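PDB 1YW4: succinylglutamate desuccinylase from Chromobacterium violaceum, which probably hydrolyses N-succinyl-L-glutamate to succinate and glutamate with one zinc ion per subunit, the last step of arginine breakdown by the AST pathway. Local coordinates for residues G68-C82 with I232-Q244. Residues are numbered along the deposited sequence; the frame is centred on the assembly and turned at random.
Sequences GMLTDIAAGQLALNC and IDGALRGLLSNPQ
This is a helix-to-helix contact in the catalytic domain: Met69 of helix 61-75 packs among Leu236, Arg237 and Leu240 of helix 230-241, and Asp72 forms a salt bridge with Arg237. The short helical segments run in roughly the same direction, 37° apart, with axes 11.3 Å apart at closest. Met69, a selenomethionine, is a knob in a hole formed by these three residues and Asp233. Its chain bends at chi3 (-67°), which turns CE toward Leu236. SE lies 3.6 Å from Leu236 CB, and CE is 3.7 Å from Leu236 CD2. Met69 CG lies over one face of the Arg237 guanidinium, toward its rim. Asp72, Arg237 and Asp233 form a salt-bridge network. Arg237 NH1 (2.7 Å) and NH2 (2.9 Å) both bond end-on to Asp72 OD2, while NE bonds to Asp233 OD1 within its own helix.

Both helices lie over the parallel strands of the M14-type, zinc-carboxypeptidase-like core; Met69 and Leu236 touch Leu51 of strand 48-53, and Leu240 touches Leu84 of strand 83-88. Helix 61-75 ends in a Schellman motif at Gly76. The chain then returns across the C-terminal end of helix 230-241. There Ser241 OG donates to Ala79 O. Asn81 N bonds to Leu240 O at 2.8 Å, nearly straight (169°). Asn81 ND2 meets a lone pair of Ser241 O at 2.7 Å, in the carbonyl plane. Beyond these bonds, Cys82 SG rests 3.4 Å from Pro243 CG.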
loop_
_atom_site.group_PDB
_atom_site.type_symbol
_atom_site.label_atom_id
_atom_site.label_comp_id
_atom_site.label_asym_id
_atom_site.label_seq_id
_atom_site.Cartn_x
_atom_site.Cartn_y
_atom_site.Cartn_z
ATOM N N GLY A 68 -25.270 17.160 25.353
ATOM C CA GLY A 68 -25.877 16.307 26.360
ATOM C C GLY A 68 -24.875 15.931 27.443
ATOM O O GLY A 68 -25.201 15.931 28.632
HETATM N N MSE A 69 -23.652 15.617 27.026
HETATM C CA MSE A 69 -22.590 15.255 27.950
HETATM C C MSE A 69 -22.269 16.428 28.869
HETATM O O MSE A 69 -22.107 16.242 30.062
HETATM C CB MSE A 69 -21.313 14.860 27.201
HETATM C CG MSE A 69 -21.395 13.577 26.395
HETATM SE SE MSE A 69 -19.632 13.004 25.803
HETATM C CE MSE A 69 -19.246 14.447 24.584
ATOM N N LEU A 70 -22.174 17.633 28.312
ATOM C CA LEU A 70 -21.869 18.809 29.126
ATOM C C LEU A 70 -22.949 19.063 30.175
ATOM O O LEU A 70 -22.651 19.406 31.320
ATOM C CB LEU A 70 -21.706 20.043 28.238
ATOM C CG LEU A 70 -20.522 19.950 27.269
ATOM C CD1 LEU A 70 -20.505 21.150 26.318
ATOM C CD2 LEU A 70 -19.228 19.868 28.076
ATOM N N THR A 71 -24.206 18.897 29.783
ATOM C CA THR A 71 -25.298 19.104 30.723
ATOM C C THR A 71 -25.219 18.075 31.853
ATOM O O THR A 71 -25.447 18.404 33.020
ATOM C CB THR A 71 -26.666 19.009 30.029
ATOM O OG1 THR A 71 -26.711 19.939 28.937
ATOM C CG2 THR A 71 -27.783 19.366 31.008
ATOM N N ASP A 72 -24.879 16.833 31.518
ATOM C CA ASP A 72 -24.766 15.798 32.546
ATOM C C ASP A 72 -23.624 16.087 33.508
ATOM O O ASP A 72 -23.733 15.836 34.711
ATOM C CB ASP A 72 -24.582 14.415 31.920
ATOM C CG ASP A 72 -25.876 13.865 31.345
ATOM O OD1 ASP A 72 -26.946 14.385 31.706
ATOM O OD2 ASP A 72 -25.830 12.912 30.545
ATOM N N ILE A 73 -22.527 16.618 32.981
ATOM C CA ILE A 73 -21.386 16.944 33.824
ATOM C C ILE A 73 -21.774 18.054 34.795
ATOM O O ILE A 73 -21.522 17.959 35.999
ATOM C CB ILE A 73 -20.178 17.398 32.974
ATOM C CG1 ILE A 73 -19.673 16.220 32.141
ATOM C CG2 ILE A 73 -19.072 17.944 33.881
ATOM C CD1 ILE A 73 -18.439 16.514 31.328
ATOM N N ALA A 74 -22.396 19.103 34.266
ATOM C CA ALA A 74 -22.827 20.233 35.079
ATOM C C ALA A 74 -23.937 19.832 36.051
ATOM O O ALA A 74 -24.191 20.523 37.038
ATOM C CB ALA A 74 -23.306 21.371 34.180
ATOM N N ALA A 75 -24.598 18.716 35.764
ATOM C CA ALA A 75 -25.678 18.227 36.614
ATOM C C ALA A 75 -25.143 17.269 37.677
ATOM O O ALA A 75 -25.778 17.059 38.708
ATOM C CB ALA A 75 -26.734 17.527 35.763
ATOM N N GLY A 76 -23.970 16.698 37.425
ATOM C CA GLY A 76 -23.388 15.765 38.371
ATOM C C GLY A 76 -23.730 14.333 38.009
ATOM O O GLY A 76 -23.476 13.409 38.781
ATOM N N GLN A 77 -24.310 14.157 36.825
ATOM C CA GLN A 77 -24.705 12.847 36.317
ATOM C C GLN A 77 -23.498 12.131 35.713
ATOM O O GLN A 77 -23.442 10.901 35.679
ATOM C CB GLN A 77 -25.771 13.007 35.234
ATOM C CG GLN A 77 -26.827 11.927 35.227
ATOM C CD GLN A 77 -28.075 12.355 35.968
ATOM O OE1 GLN A 77 -28.014 12.743 37.138
ATOM N NE2 GLN A 77 -29.216 12.291 35.288
ATOM N N LEU A 78 -22.539 12.913 35.222
ATOM C CA LEU A 78 -21.329 12.366 34.614
ATOM C C LEU A 78 -20.098 12.969 35.280
ATOM O O LEU A 78 -20.043 14.173 35.535
ATOM C CB LEU A 78 -21.311 12.669 33.109
ATOM C CG LEU A 78 -20.156 12.119 32.262
ATOM C CD1 LEU A 78 -20.231 10.596 32.203
ATOM C CD2 LEU A 78 -20.232 12.699 30.862
ATOM N N ALA A 79 -19.113 12.126 35.564
ATOM C CA ALA A 79 -17.886 12.580 36.204
ATOM C C ALA A 79 -16.858 12.994 35.156
ATOM O O ALA A 79 -16.793 12.410 34.073
ATOM C CB ALA A 79 -17.318 11.475 37.084
ATOM N N LEU A 80 -16.056 13.999 35.487
ATOM C CA LEU A 80 -15.028 14.485 34.573
ATOM C C LEU A 80 -13.652 14.408 35.215
ATOM O O LEU A 80 -13.390 15.070 36.221
ATOM C CB LEU A 80 -15.322 15.933 34.161
ATOM C CG LEU A 80 -14.324 16.605 33.211
ATOM C CD1 LEU A 80 -14.330 15.902 31.866
ATOM C CD2 LEU A 80 -14.691 18.077 33.043
ATOM N N ASN A 81 -12.773 13.598 34.631
ATOM C CA ASN A 81 -11.423 13.444 35.152
ATOM C C ASN A 81 -10.350 13.728 34.115
ATOM O O ASN A 81 -9.249 13.189 34.183
ATOM C CB ASN A 81 -11.243 12.039 35.725
ATOM C CG ASN A 81 -12.067 11.823 36.969
ATOM O OD1 ASN A 81 -11.790 12.405 38.017
ATOM N ND2 ASN A 81 -13.103 10.999 36.857
ATOM N N CYS A 82 -10.676 14.581 33.153
ATOM C CA CYS A 82 -9.723 14.959 32.119
ATOM C C CYS A 82 -9.830 16.456 31.887
ATOM O O CYS A 82 -10.802 17.090 32.295
ATOM C CB CYS A 82 -10.038 14.283 30.781
ATOM S SG CYS A 82 -10.331 12.518 30.773
ATOM N N ILE A 232 -20.290 6.117 19.973
ATOM C CA ILE A 232 -19.399 7.246 20.189
ATOM C C ILE A 232 -19.762 7.944 21.499
ATOM O O ILE A 232 -18.890 8.410 22.234
ATOM C CB ILE A 232 -19.475 8.235 18.984
ATOM C CG1 ILE A 232 -18.101 8.869 18.732
ATOM C CG2 ILE A 232 -20.530 9.290 19.224
ATOM C CD1 ILE A 232 -17.558 9.679 19.869
ATOM N N ASP A 233 -21.054 7.989 21.801
ATOM C CA ASP A 233 -21.527 8.627 23.024
ATOM C C ASP A 233 -20.990 7.930 24.275
ATOM O O ASP A 233 -20.457 8.581 25.178
ATOM C CB ASP A 233 -23.053 8.643 23.043
ATOM C CG ASP A 233 -23.612 9.364 24.254
ATOM O OD1 ASP A 233 -23.184 10.503 24.524
ATOM O OD2 ASP A 233 -24.485 8.794 24.936
ATOM N N GLY A 234 -21.131 6.609 24.328
ATOM C CA GLY A 234 -20.642 5.865 25.475
ATOM C C GLY A 234 -19.126 5.886 25.560
ATOM O O GLY A 234 -18.554 6.000 26.646
ATOM N N ALA A 235 -18.468 5.782 24.409
ATOM C CA ALA A 235 -17.015 5.790 24.374
ATOM C C ALA A 235 -16.477 7.141 24.840
ATOM O O ALA A 235 -15.439 7.214 25.495
ATOM C CB ALA A 235 -16.527 5.482 22.972
ATOM N N LEU A 236 -17.198 8.209 24.509
ATOM C CA LEU A 236 -16.795 9.559 24.898
ATOM C C LEU A 236 -17.055 9.774 26.385
ATOM O O LEU A 236 -16.187 10.264 27.110
ATOM C CB LEU A 236 -17.562 10.593 24.069
ATOM C CG LEU A 236 -16.775 11.622 23.252
ATOM C CD1 LEU A 236 -15.510 11.025 22.659
ATOM C CD2 LEU A 236 -17.692 12.169 22.152
ATOM N N ARG A 237 -18.244 9.409 26.845
ATOM C CA ARG A 237 -18.560 9.561 28.263
ATOM C C ARG A 237 -17.581 8.732 29.104
ATOM O O ARG A 237 -17.191 9.135 30.200
ATOM C CB ARG A 237 -19.999 9.118 28.542
ATOM C CG ARG A 237 -21.060 10.069 28.013
ATOM C CD ARG A 237 -22.443 9.439 28.089
ATOM N NE ARG A 237 -23.491 10.353 27.642
ATOM C CZ ARG A 237 -24.111 11.225 28.432
ATOM N NH1 ARG A 237 -23.799 11.305 29.718
ATOM N NH2 ARG A 237 -25.036 12.028 27.935
ATOM N N GLY A 238 -17.176 7.579 28.576
ATOM C CA GLY A 238 -16.243 6.726 29.296
ATOM C C GLY A 238 -14.849 7.322 29.338
ATOM O O GLY A 238 -14.098 7.132 30.297
ATOM N N LEU A 239 -14.496 8.048 28.284
ATOM C CA LEU A 239 -13.192 8.683 28.221
ATOM C C LEU A 239 -13.104 9.811 29.247
ATOM O O LEU A 239 -12.141 9.902 30.002
ATOM C CB LEU A 239 -12.939 9.235 26.812
ATOM C CG LEU A 239 -11.681 10.088 26.682
ATOM C CD1 LEU A 239 -10.473 9.266 27.101
ATOM C CD2 LEU A 239 -11.526 10.586 25.251
ATOM N N LEU A 240 -14.122 10.663 29.288
ATOM C CA LEU A 240 -14.120 11.780 30.230
ATOM C C LEU A 240 -14.154 11.320 31.683
ATOM O O LEU A 240 -13.477 11.893 32.534
ATOM C CB LEU A 240 -15.309 12.693 29.962
ATOM C CG LEU A 240 -15.367 13.255 28.534
ATOM C CD1 LEU A 240 -16.633 14.063 28.373
ATOM C CD2 LEU A 240 -14.128 14.088 28.253
ATOM N N SER A 241 -14.949 10.294 31.969
ATOM C CA SER A 241 -15.059 9.780 33.333
ATOM C C SER A 241 -13.842 8.979 33.765
ATOM O O SER A 241 -13.170 9.324 34.738
ATOM C CB SER A 241 -16.308 8.911 33.477
ATOM O OG SER A 241 -17.466 9.717 33.506
ATOM N N ASN A 242 -13.570 7.902 33.041
ATOM C CA ASN A 242 -12.438 7.041 33.341
ATOM C C ASN A 242 -11.583 6.854 32.094
ATOM O O ASN A 242 -11.715 5.865 31.372
ATOM C CB ASN A 242 -12.927 5.686 33.852
ATOM C CG ASN A 242 -11.786 4.751 34.194
ATOM O OD1 ASN A 242 -10.830 5.140 34.871
ATOM N ND2 ASN A 242 -11.879 3.510 33.737
ATOM N N PRO A 243 -10.685 7.812 31.836
ATOM C CA PRO A 243 -9.781 7.805 30.684
ATOM C C PRO A 243 -8.652 6.780 30.766
ATOM O O PRO A 243 -7.939 6.561 29.787
ATOM C CB PRO A 243 -9.262 9.236 30.661
ATOM C CG PRO A 243 -9.177 9.563 32.115
ATOM C CD PRO A 243 -10.486 9.026 32.649
ATOM N N GLN A 244 -8.488 6.152 31.927
ATOM C CA GLN A 244 -7.430 5.160 32.091
ATOM C C GLN A 244 -7.864 3.740 31.768
ATOM O O GLN A 244 -7.042 2.822 31.750
ATOM C CB GLN A 244 -6.857 5.211 33.507
ATOM C CG GLN A 244 -6.034 6.456 33.765
ATOM C CD GLN A 244 -5.050 6.728 32.640
ATOM O OE1 GLN A 244 -4.183 5.906 32.345
ATOM N NE2 GLN A 244 -5.188 7.885 32.004
#